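Local atomic coordinates of FMN-binding protein (PDB entry 3IN6), a protein that binds flavin mononucleotide in a pocket shared between the two subunits of a dimer, a flavoprotein whose reaction is not established. Residues 62-65 / 66-70. Sequence-based numbering, arbitrary orientation.
Sequences CARF and GADKT. With FMN (flavin mononucleotide), chain C.
Flavin atom O2 is gripped by two consecutive backbone amides, Phe65 N and Gly66 N, each 3.1 Å from it, at the turn where strand 59-64 gives way to helix 68-77. This strand-turn-helix element follows the FMN from pyrimidine ring to phosphate. On the strand, FMN N3 donates to Ala63 O, 2.9 Å away, so main-chain groups bind both N3 and O2. Phe65 lays one ring face over the pyrimidine, with FMN C2 3.5 Å above its plane and toward the rim; a chi1 of 57° keeps CB and CG close to Gly66 N while the ring lies over the flavin. Ala67, the N-cap residue, sends its amide N to ribityl O3' at 3.0 Å in a nearly straight bond (179°). Within the turn, Arg64 NE donates to Gly66 O at 2.8 Å, tilted from the guanidinium plane, while NH2 forms a salt bridge to Asp68 OD1, 2.7 Å away, with a bent, weak hydrogen bond. The guanidinium and carboxylate planes stand 75° apart, and Asn131 holds NH1. In the first helical turn, phosphate O2P takes two bonds from Thr70, one from N at 3.0 Å and one from OG1 at 2.7 Å.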
ATOM      1  N   CYS A  62       0.493 -16.099   5.469  1.00 25.68           N
ATOM      2  CA  CYS A  62      -0.121 -15.666   4.253  1.00 26.48           C
ATOM      3  C   CYS A  62       0.048 -16.724   3.166  1.00 26.82           C
ATOM      4  O   CYS A  62       1.136 -17.320   3.029  1.00 25.51           O
ATOM      5  CB  CYS A  62       0.637 -14.382   3.926  1.00 27.97           C
ATOM      6  SG  CYS A  62       0.607 -13.787   2.307  1.00 35.46           S
ATOM      7  N   ALA A  63      -1.026 -16.966   2.416  1.00 26.43           N
ATOM      8  CA  ALA A  63      -0.995 -17.913   1.314  1.00 29.11           C
ATOM      9  C   ALA A  63      -0.390 -17.230   0.100  1.00 30.22           C
ATOM     10  O   ALA A  63      -0.828 -16.148  -0.282  1.00 32.30           O
ATOM     11  CB  ALA A  63      -2.389 -18.386   0.979  1.00 27.96           C
ATOM     12  N   ARG A  64       0.620 -17.838  -0.499  1.00 30.24           N
ATOM     13  CA  ARG A  64       1.170 -17.286  -1.717  1.00 31.66           C
ATOM     14  C   ARG A  64       0.774 -18.173  -2.907  1.00 32.43           C
ATOM     15  O   ARG A  64       1.257 -19.308  -3.056  1.00 31.08           O
ATOM     16  CB  ARG A  64       2.676 -17.101  -1.602  1.00 32.86           C
ATOM     17  CG  ARG A  64       3.272 -16.302  -2.754  1.00 35.89           C
ATOM     18  CD  ARG A  64       3.793 -17.233  -3.799  1.00 38.96           C
ATOM     19  NE  ARG A  64       4.025 -16.623  -5.104  1.00 37.92           N
ATOM     20  CZ  ARG A  64       4.857 -17.130  -6.005  1.00 34.27           C
ATOM     21  NH1 ARG A  64       5.553 -18.224  -5.727  1.00 35.31           N
ATOM     22  NH2 ARG A  64       5.016 -16.534  -7.178  1.00 41.13           N
ATOM     23  N   PHE A  65      -0.153 -17.654  -3.716  1.00 32.36           N
ATOM     24  CA  PHE A  65      -0.624 -18.333  -4.920  1.00 32.09           C
ATOM     25  C   PHE A  65      -0.408 -17.489  -6.189  1.00 33.04           C
ATOM     26  O   PHE A  65      -0.199 -18.051  -7.261  1.00 33.17           O
ATOM     27  CB  PHE A  65      -2.073 -18.817  -4.774  1.00 32.63           C
ATOM     28  CG  PHE A  65      -3.069 -17.739  -4.436  1.00 35.03           C
ATOM     29  CD1 PHE A  65      -3.322 -17.396  -3.108  1.00 38.96           C
ATOM     30  CD2 PHE A  65      -3.806 -17.108  -5.441  1.00 38.61           C
ATOM     31  CE1 PHE A  65      -4.274 -16.412  -2.790  1.00 35.04           C
ATOM     32  CE2 PHE A  65      -4.757 -16.121  -5.134  1.00 37.02           C
ATOM     33  CZ  PHE A  65      -4.988 -15.774  -3.808  1.00 37.10           C
ATOM     34  N   GLY A  66      -0.467 -16.159  -6.073  1.00 32.70           N
ATOM     35  CA  GLY A  66      -0.158 -15.256  -7.184  1.00 31.10           C
ATOM     36  C   GLY A  66       1.015 -14.431  -6.697  1.00 31.76           C
ATOM     37  O   GLY A  66       2.069 -14.986  -6.329  1.00 33.87           O
ATOM     38  N   ALA A  67       0.852 -13.110  -6.716  1.00 29.11           N
ATOM     39  CA  ALA A  67       1.814 -12.205  -6.108  1.00 26.23           C
ATOM     40  C   ALA A  67       3.286 -12.504  -6.401  1.00 23.85           C
ATOM     41  O   ALA A  67       4.090 -12.556  -5.478  1.00 23.41           O
ATOM     42  CB  ALA A  67       1.564 -12.204  -4.587  1.00 26.18           C
ATOM     43  N   ASP A  68       3.630 -12.659  -7.680  1.00 24.53           N
ATOM     44  CA  ASP A  68       5.001 -13.000  -8.123  1.00 24.92           C
ATOM     45  C   ASP A  68       6.076 -11.964  -7.793  1.00 23.10           C
ATOM     46  O   ASP A  68       7.133 -12.316  -7.283  1.00 26.48           O
ATOM     47  CB  ASP A  68       5.023 -13.216  -9.641  1.00 29.09           C
ATOM     48  CG  ASP A  68       4.194 -14.420 -10.096  1.00 32.88           C
ATOM     49  OD1 ASP A  68       3.948 -15.338  -9.289  1.00 35.90           O
ATOM     50  OD2 ASP A  68       3.816 -14.443 -11.289  1.00 38.90           O
ATOM     51  N   LYS A  69       5.824 -10.696  -8.109  1.00 22.00           N
ATOM     52  CA  LYS A  69       6.783  -9.614  -7.835  1.00 22.62           C
ATOM     53  C   LYS A  69       6.917  -9.418  -6.318  1.00 20.66           C
ATOM     54  O   LYS A  69       8.027  -9.314  -5.789  1.00 21.65           O
ATOM     55  CB  LYS A  69       6.335  -8.336  -8.541  1.00 23.59           C
ATOM     56  CG  LYS A  69       7.295  -7.122  -8.552  1.00 25.07           C
ATOM     57  CD  LYS A  69       8.628  -7.432  -9.214  1.00 34.41           C
ATOM     58  CE  LYS A  69       9.066  -6.350 -10.246  1.00 23.46           C
ATOM     59  NZ  LYS A  69       9.024  -4.978  -9.720  1.00 44.67           N
ATOM     60  N   THR A  70       5.782  -9.378  -5.633  1.00 19.04           N
ATOM     61  CA  THR A  70       5.729  -9.305  -4.162  1.00 19.26           C
ATOM     62  C   THR A  70       6.608 -10.380  -3.527  1.00 21.83           C
ATOM     63  O   THR A  70       7.415 -10.097  -2.623  1.00 21.89           O
ATOM     64  CB  THR A  70       4.282  -9.475  -3.681  1.00 20.24           C
ATOM     65  OG1 THR A  70       3.521  -8.380  -4.199  1.00 18.24           O
ATOM     66  CG2 THR A  70       4.175  -9.475  -2.152  1.00 19.81           C
TER
HETATM   67  N1  FMN C 148      -2.467 -13.275  -4.082  1.00 49.24           N
HETATM   68  C2  FMN C 148      -1.766 -14.015  -3.147  1.00 50.09           C
HETATM   69  O2  FMN C 148      -0.718 -14.587  -3.467  1.00 41.44           O
HETATM   70  N3  FMN C 148      -2.246 -14.112  -1.846  1.00 52.35           N
HETATM   71  C4  FMN C 148      -3.426 -13.483  -1.475  1.00 51.85           C
HETATM   72  O4  FMN C 148      -3.827 -13.597  -0.303  1.00 54.12           O
HETATM   73  C4A FMN C 148      -4.144 -12.748  -2.432  1.00 52.57           C
HETATM   74  N5  FMN C 148      -5.336 -12.111  -2.101  1.00 56.26           N
HETATM   75  C5A FMN C 148      -6.049 -11.373  -3.039  1.00 54.61           C
HETATM   76  C6  FMN C 148      -7.240 -10.736  -2.661  1.00 55.39           C
HETATM   77  C7  FMN C 148      -7.967  -9.998  -3.598  1.00 56.89           C
HETATM   78  C7M FMN C 148      -9.239  -9.330  -3.170  1.00 60.38           C
HETATM   79  C8  FMN C 148      -7.503  -9.876  -4.915  1.00 57.56           C
HETATM   80  C8M FMN C 148      -8.266  -9.072  -5.936  1.00 46.50           C
HETATM   81  C9  FMN C 148      -6.307 -10.504  -5.288  1.00 57.87           C
HETATM   82  C9A FMN C 148      -5.570 -11.265  -4.352  1.00 56.80           C
HETATM   83  N10 FMN C 148      -4.367 -11.901  -4.693  1.00 54.62           N
HETATM   84  C10 FMN C 148      -3.661 -12.645  -3.742  1.00 52.25           C
HETATM   85  C1' FMN C 148      -3.819 -11.827  -6.101  1.00 55.33           C
HETATM   86  C2' FMN C 148      -2.713 -10.784  -6.262  1.00 52.93           C
HETATM   87  O2' FMN C 148      -3.151  -9.520  -5.814  1.00 44.21           O
HETATM   88  C3' FMN C 148      -2.279 -10.745  -7.732  1.00 54.58           C
HETATM   89  O3' FMN C 148      -1.580 -11.939  -8.023  1.00 52.12           O
HETATM   90  C4' FMN C 148      -1.418  -9.529  -8.094  1.00 52.30           C
HETATM   91  O4' FMN C 148      -1.291  -9.436  -9.496  1.00 54.94           O
HETATM   92  C5' FMN C 148      -0.022  -9.608  -7.500  1.00 49.68           C
HETATM   93  O5' FMN C 148       0.681  -8.429  -7.809  1.00 46.14           O
HETATM   94  P   FMN C 148       2.292  -8.405  -7.956  1.00 39.40           P
HETATM   95  O1P FMN C 148       2.735  -9.120  -9.203  1.00 47.01           O
HETATM   96  O2P FMN C 148       2.988  -9.053  -6.770  1.00 35.86           O
HETATM   97  O3P FMN C 148       2.609  -6.953  -8.104  1.00 32.65           O